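Local coordinates for regulatory Subunit of Protein Kinase A (cAMP-dependent) from Euglena gracilis (Euglena gracilis, PDB 6RSX) that binds cAMP in two cyclic nucleotide-binding domains and, as in other PKA regulatory subunits, probably controls the kinase's catalytic subunit, at residues F205-G211 against L229-F235; T188-K192 against S252-S256. All blocks are in the same frame, centred on the assembly; numbering follows the deposited sequence.

Contact 1 (F205-G211 against L229-F235); sequences FYIIIDG and LGPKDFF. With CMP (adenosine-3',5'-cyclic-monophosphate), chain C.
Tyr206 CB makes a CH-pi contact over one face of the Phe235 ring, 3.6 Å from its centroid; the two rings are almost parallel (10°) but too displaced to stack. With CG between the backbone N and the carbonyl carbon (chi1 58°), Phe235 turns its ring back toward the neighbouring strand. Ile208 closes the packed part: its CG1 meets the edge of that ring in plane, and its CD1 reaches Leu229 CB at 3.6 Å. On the other face of the sheet, Phe205 CZ presses on Phe234 CB at 3.6 Å, with helix 274-280 touching both side chains. The backbones pair as antiparallel strands of the cyclic nucleotide-binding beta barrel, Tyr206 exchanging two hydrogen bonds with Phe235, whose CA lies 3.1 Å from O2' of the cAMP. Ile208 N gives a nearly straight bond to Asp233 O, and Ile208 O accepts Lys232 N at 2.7 Å. Past that the contact thins toward solvent. The type II turn from Gly230 to Asp233 is closed by Asp233 N to Gly230 O and further held by Gly230 N to Asp233 OD2 (2.8 Å); exposed Pro231 lies along the backbone, CB by Ile209 O (3.4 Å) and CD by Gly211 O.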
loop_
_atom_site.group_PDB
_atom_site.type_symbol
_atom_site.label_atom_id
_atom_site.label_comp_id
_atom_site.label_asym_id
_atom_site.label_seq_id
_atom_site.Cartn_x
_atom_site.Cartn_y
_atom_site.Cartn_z
ATOM N N PHE A 205 -8.686 6.408 5.126
ATOM C CA PHE A 205 -8.198 7.701 4.673
ATOM C C PHE A 205 -8.571 7.844 3.202
ATOM O O PHE A 205 -8.427 6.892 2.425
ATOM C CB PHE A 205 -6.673 7.767 4.866
ATOM C CG PHE A 205 -6.039 8.990 4.295
ATOM C CD1 PHE A 205 -6.270 10.239 4.859
ATOM C CD2 PHE A 205 -5.215 8.906 3.178
ATOM C CE1 PHE A 205 -5.678 11.385 4.327
ATOM C CE2 PHE A 205 -4.618 10.043 2.648
ATOM C CZ PHE A 205 -4.832 11.280 3.221
ATOM N N TYR A 206 -9.056 9.021 2.814
ATOM C CA TYR A 206 -9.625 9.191 1.484
ATOM C C TYR A 206 -8.957 10.334 0.746
ATOM O O TYR A 206 -8.674 11.385 1.340
ATOM C CB TYR A 206 -11.134 9.485 1.585
ATOM C CG TYR A 206 -11.892 8.340 2.178
ATOM C CD1 TYR A 206 -11.984 8.201 3.567
ATOM C CD2 TYR A 206 -12.491 7.376 1.349
ATOM C CE1 TYR A 206 -12.692 7.112 4.113
ATOM C CE2 TYR A 206 -13.186 6.319 1.879
ATOM C CZ TYR A 206 -13.280 6.199 3.261
ATOM O OH TYR A 206 -13.961 5.142 3.799
ATOM N N ILE A 207 -8.755 10.146 -0.561
ATOM C CA ILE A 207 -8.340 11.222 -1.461
ATOM C C ILE A 207 -9.397 11.353 -2.546
ATOM O O ILE A 207 -9.768 10.360 -3.190
ATOM C CB ILE A 207 -6.950 10.958 -2.088
ATOM C CG1 ILE A 207 -5.911 10.622 -1.023
ATOM C CG2 ILE A 207 -6.481 12.182 -2.881
ATOM C CD1 ILE A 207 -5.689 9.125 -0.884
ATOM N N ILE A 208 -9.865 12.577 -2.778
ATOM C CA ILE A 208 -10.900 12.806 -3.776
ATOM C C ILE A 208 -10.275 12.880 -5.164
ATOM O O ILE A 208 -9.340 13.663 -5.388
ATOM C CB ILE A 208 -11.662 14.099 -3.460
ATOM C CG1 ILE A 208 -12.220 13.996 -2.036
ATOM C CG2 ILE A 208 -12.731 14.326 -4.527
ATOM C CD1 ILE A 208 -12.664 15.339 -1.462
ATOM N N ILE A 209 -10.795 12.078 -6.088
ATOM C CA ILE A 209 -10.414 12.187 -7.495
ATOM C C ILE A 209 -11.296 13.232 -8.175
ATOM O O ILE A 209 -10.799 14.186 -8.773
ATOM C CB ILE A 209 -10.513 10.838 -8.221
ATOM C CG1 ILE A 209 -9.577 9.825 -7.551
ATOM C CG2 ILE A 209 -10.145 11.023 -9.683
ATOM C CD1 ILE A 209 -9.827 8.398 -8.001
ATOM N N ASP A 210 -12.609 13.051 -8.106
ATOM C CA ASP A 210 -13.538 14.040 -8.630
ATOM C C ASP A 210 -14.734 14.115 -7.693
ATOM O O ASP A 210 -14.999 13.197 -6.913
ATOM C CB ASP A 210 -13.981 13.715 -10.074
ATOM C CG ASP A 210 -14.530 12.310 -10.235
ATOM O OD1 ASP A 210 -15.714 12.090 -9.913
ATOM O OD2 ASP A 210 -13.787 11.422 -10.718
ATOM N N GLY A 211 -15.442 15.229 -7.751
ATOM C CA GLY A 211 -16.581 15.419 -6.888
ATOM C C GLY A 211 -16.333 16.449 -5.801
ATOM O O GLY A 211 -15.462 17.317 -5.894
ATOM N N LEU A 229 -14.603 20.229 0.397
ATOM C CA LEU A 229 -13.448 19.566 -0.196
ATOM C C LEU A 229 -13.737 19.230 -1.646
ATOM O O LEU A 229 -14.881 18.946 -2.015
ATOM C CB LEU A 229 -13.105 18.278 0.576
ATOM C CG LEU A 229 -12.809 18.427 2.086
ATOM C CD1 LEU A 229 -12.498 17.061 2.712
ATOM C CD2 LEU A 229 -11.676 19.409 2.374
ATOM N N GLY A 230 -12.682 19.213 -2.466
ATOM C CA GLY A 230 -12.837 18.868 -3.860
ATOM C C GLY A 230 -11.659 18.066 -4.373
ATOM O O GLY A 230 -10.861 17.532 -3.598
ATOM N N PRO A 231 -11.532 17.978 -5.699
ATOM C CA PRO A 231 -10.525 17.082 -6.300
ATOM C C PRO A 231 -9.137 17.331 -5.729
ATOM O O PRO A 231 -8.706 18.477 -5.551
ATOM C CB PRO A 231 -10.602 17.415 -7.798
ATOM C CG PRO A 231 -11.992 17.870 -8.013
ATOM C CD PRO A 231 -12.356 18.658 -6.717
ATOM N N LYS A 232 -8.461 16.240 -5.383
ATOM C CA LYS A 232 -7.113 16.164 -4.846
ATOM C C LYS A 232 -7.043 16.566 -3.370
ATOM O O LYS A 232 -5.966 16.459 -2.781
ATOM C CB LYS A 232 -6.093 16.980 -5.673
ATOM C CG LYS A 232 -6.076 16.558 -7.152
ATOM C CD LYS A 232 -5.081 17.351 -8.001
ATOM C CE LYS A 232 -4.781 16.635 -9.324
ATOM N NZ LYS A 232 -5.986 16.008 -9.951
ATOM N N ASP A 233 -8.144 17.027 -2.746
ATOM C CA ASP A 233 -8.187 17.129 -1.290
ATOM C C ASP A 233 -8.354 15.744 -0.668
ATOM O O ASP A 233 -8.673 14.764 -1.340
ATOM C CB ASP A 233 -9.343 18.026 -0.819
ATOM C CG ASP A 233 -9.184 19.469 -1.260
ATOM O OD1 ASP A 233 -8.032 19.923 -1.415
ATOM O OD2 ASP A 233 -10.231 20.136 -1.459
ATOM N N PHE A 234 -8.165 15.676 0.649
ATOM C CA PHE A 234 -8.160 14.393 1.339
ATOM C C PHE A 234 -8.820 14.581 2.694
ATOM O O PHE A 234 -9.005 15.712 3.153
ATOM C CB PHE A 234 -6.732 13.845 1.492
ATOM C CG PHE A 234 -5.763 14.844 2.017
ATOM C CD1 PHE A 234 -5.692 15.097 3.382
ATOM C CD2 PHE A 234 -4.951 15.565 1.149
ATOM C CE1 PHE A 234 -4.803 16.041 3.881
ATOM C CE2 PHE A 234 -4.058 16.508 1.633
ATOM C CZ PHE A 234 -3.983 16.744 3.002
ATOM N N PHE A 235 -9.134 13.470 3.358
ATOM C CA PHE A 235 -9.755 13.607 4.689
ATOM C C PHE A 235 -9.686 12.258 5.390
ATOM O O PHE A 235 -9.470 11.220 4.760
ATOM C CB PHE A 235 -11.214 14.073 4.573
ATOM C CG PHE A 235 -12.092 13.167 3.756
ATOM C CD1 PHE A 235 -12.206 13.341 2.357
ATOM C CD2 PHE A 235 -12.819 12.140 4.351
ATOM C CE1 PHE A 235 -13.017 12.496 1.567
ATOM C CE2 PHE A 235 -13.654 11.311 3.582
ATOM C CZ PHE A 235 -13.738 11.475 2.176
HETATM P P CMP C . -10.986 12.968 10.780
HETATM O O1P CMP C . -10.316 11.475 10.771
HETATM O O2P CMP C . -11.148 13.604 12.104
HETATM O "O5'" CMP C . -12.462 12.823 10.192
HETATM C "C5'" CMP C . -13.122 13.982 9.668
HETATM C "C4'" CMP C . -12.137 14.727 8.808
HETATM O "O4'" CMP C . -12.600 15.974 8.266
HETATM C "C3'" CMP C . -10.835 15.129 9.448
HETATM O "O3'" CMP C . -10.045 14.015 9.857
HETATM C "C2'" CMP C . -10.216 15.990 8.358
HETATM O "O2'" CMP C . -9.606 15.127 7.378
HETATM C "C1'" CMP C . -11.474 16.615 7.708
HETATM N N9 CMP C . -11.567 18.070 7.863
HETATM C C8 CMP C . -11.684 18.936 6.851
HETATM N N7 CMP C . -11.747 20.158 7.372
HETATM C C5 CMP C . -11.698 20.024 8.708
HETATM C C6 CMP C . -11.736 20.976 9.696
HETATM N N6 CMP C . -11.835 22.405 9.620
HETATM N N1 CMP C . -11.649 20.623 10.964
HETATM C C2 CMP C . -11.539 19.304 11.278
HETATM N N3 CMP C . -11.490 18.345 10.294
HETATM C C4 CMP C . -11.587 18.737 9.023
#

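Contact 2 (T188-K192 against S252-S256); sequences TFKDK and SEGVS
Thr188 CA points its hydrogen at Ser256 O. Phe189 follows with two hydrogen bonds to Ser256, N to O and O to N, each 2.8 Å, while its CB packs on Ser252 CB at 3.8 Å. Ser252 OG, anti to its own backbone N (chi1 -170°), donates to Gly254 O at 2.6 Å and accepts a bond from Ser256 OG, pinning the inside of the 252-256 bend. Lys190 contributes its carbonyl O, against which Ser252 CB rests at 3.4 Å. Asp191 carries the polar end: OD1 takes the Gly254 N-H at 2.7 Å on the anti side, 34° out of the carboxylate plane, and OD2 holds Lys192 NZ at 2.9 Å on the syn side. Without the carboxylate, as with an alanine here, Gly254 N would probably lose this acceptor and the Lys192 ammonium its salt-bridge mate. Glu253 OE1 stands 3.9 Å from Asp191 OD1, a like-charge approach that the lysine probably eases. Lys192 N reaches Ser252 O at 2.9 Å from above the carbonyl plane. Two adjoining chain bends thus meet at the surface where antiparallel strands pass from one sheet to the other of the cyclic nucleotide-binding beta barrel.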
loop_
_atom_site.group_PDB
_atom_site.type_symbol
_atom_site.label_atom_id
_atom_site.label_comp_id
_atom_site.label_asym_id
_atom_site.label_seq_id
_atom_site.Cartn_x
_atom_site.Cartn_y
_atom_site.Cartn_z
ATOM N N THR A 188 -16.800 4.867 -4.777
ATOM C CA THR A 188 -17.752 5.778 -5.400
ATOM C C THR A 188 -18.807 6.147 -4.369
ATOM O O THR A 188 -19.262 5.288 -3.608
ATOM C CB THR A 188 -18.418 5.144 -6.625
ATOM O OG1 THR A 188 -17.414 4.813 -7.596
ATOM C CG2 THR A 188 -19.433 6.100 -7.263
ATOM N N PHE A 189 -19.172 7.429 -4.330
ATOM C CA PHE A 189 -20.121 7.928 -3.335
ATOM C C PHE A 189 -21.237 8.708 -4.010
ATOM O O PHE A 189 -20.974 9.582 -4.844
ATOM C CB PHE A 189 -19.406 8.791 -2.305
ATOM C CG PHE A 189 -18.409 8.026 -1.490
ATOM C CD1 PHE A 189 -18.828 7.095 -0.564
ATOM C CD2 PHE A 189 -17.051 8.238 -1.661
ATOM C CE1 PHE A 189 -17.920 6.378 0.181
ATOM C CE2 PHE A 189 -16.127 7.523 -0.901
ATOM C CZ PHE A 189 -16.564 6.587 0.008
ATOM N N LYS A 190 -22.476 8.382 -3.651
ATOM C CA LYS A 190 -23.652 9.030 -4.207
ATOM C C LYS A 190 -23.996 10.292 -3.416
ATOM O O LYS A 190 -23.535 10.502 -2.291
ATOM C CB LYS A 190 -24.837 8.066 -4.197
ATOM C CG LYS A 190 -25.182 7.596 -2.799
ATOM C CD LYS A 190 -26.425 6.716 -2.755
ATOM C CE LYS A 190 -26.763 6.342 -1.308
ATOM N NZ LYS A 190 -28.043 5.587 -1.166
ATOM N N ASP A 191 -24.813 11.143 -4.025
ATOM C CA ASP A 191 -25.237 12.368 -3.355
ATOM C C ASP A 191 -25.752 12.072 -1.948
ATOM O O ASP A 191 -26.530 11.137 -1.736
ATOM C CB ASP A 191 -26.316 13.070 -4.184
ATOM C CG ASP A 191 -26.710 14.433 -3.606
ATOM O OD1 ASP A 191 -25.802 15.170 -3.160
ATOM O OD2 ASP A 191 -27.918 14.776 -3.619
ATOM N N LYS A 192 -25.288 12.867 -0.984
ATOM C CA LYS A 192 -25.674 12.828 0.428
ATOM C C LYS A 192 -25.147 11.606 1.173
ATOM O O LYS A 192 -25.492 11.410 2.350
ATOM C CB LYS A 192 -27.198 12.900 0.616
ATOM C CG LYS A 192 -27.730 14.312 0.782
ATOM C CD LYS A 192 -27.780 15.059 -0.534
ATOM C CE LYS A 192 -28.823 16.173 -0.482
ATOM N NZ LYS A 192 -29.136 16.699 -1.842
ATOM N N SER A 252 -20.748 13.165 0.796
ATOM C CA SER A 252 -20.638 13.491 -0.615
ATOM C C SER A 252 -21.734 14.476 -1.012
ATOM O O SER A 252 -22.865 14.410 -0.521
ATOM C CB SER A 252 -20.717 12.213 -1.466
ATOM O OG SER A 252 -20.381 12.487 -2.821
ATOM N N GLU A 253 -21.377 15.421 -1.876
ATOM C CA GLU A 253 -22.313 16.392 -2.439
ATOM C C GLU A 253 -22.345 16.087 -3.929
ATOM O O GLU A 253 -21.396 16.404 -4.658
ATOM C CB GLU A 253 -21.876 17.827 -2.137
ATOM C CG GLU A 253 -22.796 18.897 -2.717
ATOM C CD GLU A 253 -23.907 19.314 -1.755
ATOM O OE1 GLU A 253 -24.688 18.443 -1.297
ATOM O OE2 GLU A 253 -23.993 20.522 -1.450
ATOM N N GLY A 254 -23.417 15.450 -4.374
ATOM C CA GLY A 254 -23.401 14.856 -5.689
ATOM C C GLY A 254 -22.558 13.600 -5.657
ATOM O O GLY A 254 -22.158 13.125 -4.598
ATOM N N VAL A 255 -22.288 13.060 -6.848
ATOM C CA VAL A 255 -21.482 11.852 -6.977
ATOM C C VAL A 255 -20.008 12.218 -6.872
ATOM O O VAL A 255 -19.545 13.200 -7.471
ATOM C CB VAL A 255 -21.787 11.138 -8.301
ATOM C CG1 VAL A 255 -20.810 9.985 -8.518
ATOM C CG2 VAL A 255 -23.223 10.643 -8.285
ATOM N N SER A 256 -19.267 11.438 -6.095
ATOM C CA SER A 256 -17.845 11.661 -5.906
ATOM C C SER A 256 -17.112 10.349 -6.108
ATOM O O SER A 256 -17.616 9.281 -5.745
ATOM C CB SER A 256 -17.540 12.200 -4.509
ATOM O OG SER A 256 -18.082 13.493 -4.379
#

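Both contacts belong to the second cyclic nucleotide-binding domain, their centres 12 Å apart, and both segments of contact 1 fall between those of contact 2 along the chain: 188-192, 205-211, 229-235, then 252-256. They share one antiparallel sheet, ordered 185-189, 256-262, 204-208, 234-235, so contact 2 joins the first two strands and contact 1 the last two, with the pairing of 256-262 and 204-208 bridging them. They also touch directly: Tyr206 CE2 lies 3.9 Å from Phe189 CZ, and Gly211 CA 3.5 Å from Ser256 OG. The sheet thus runs from the nucleotide pocket to the domain surface, where the Phe189 side chain is about 13 Å from cAMP, and probably ties the pocket strand to that outer edge.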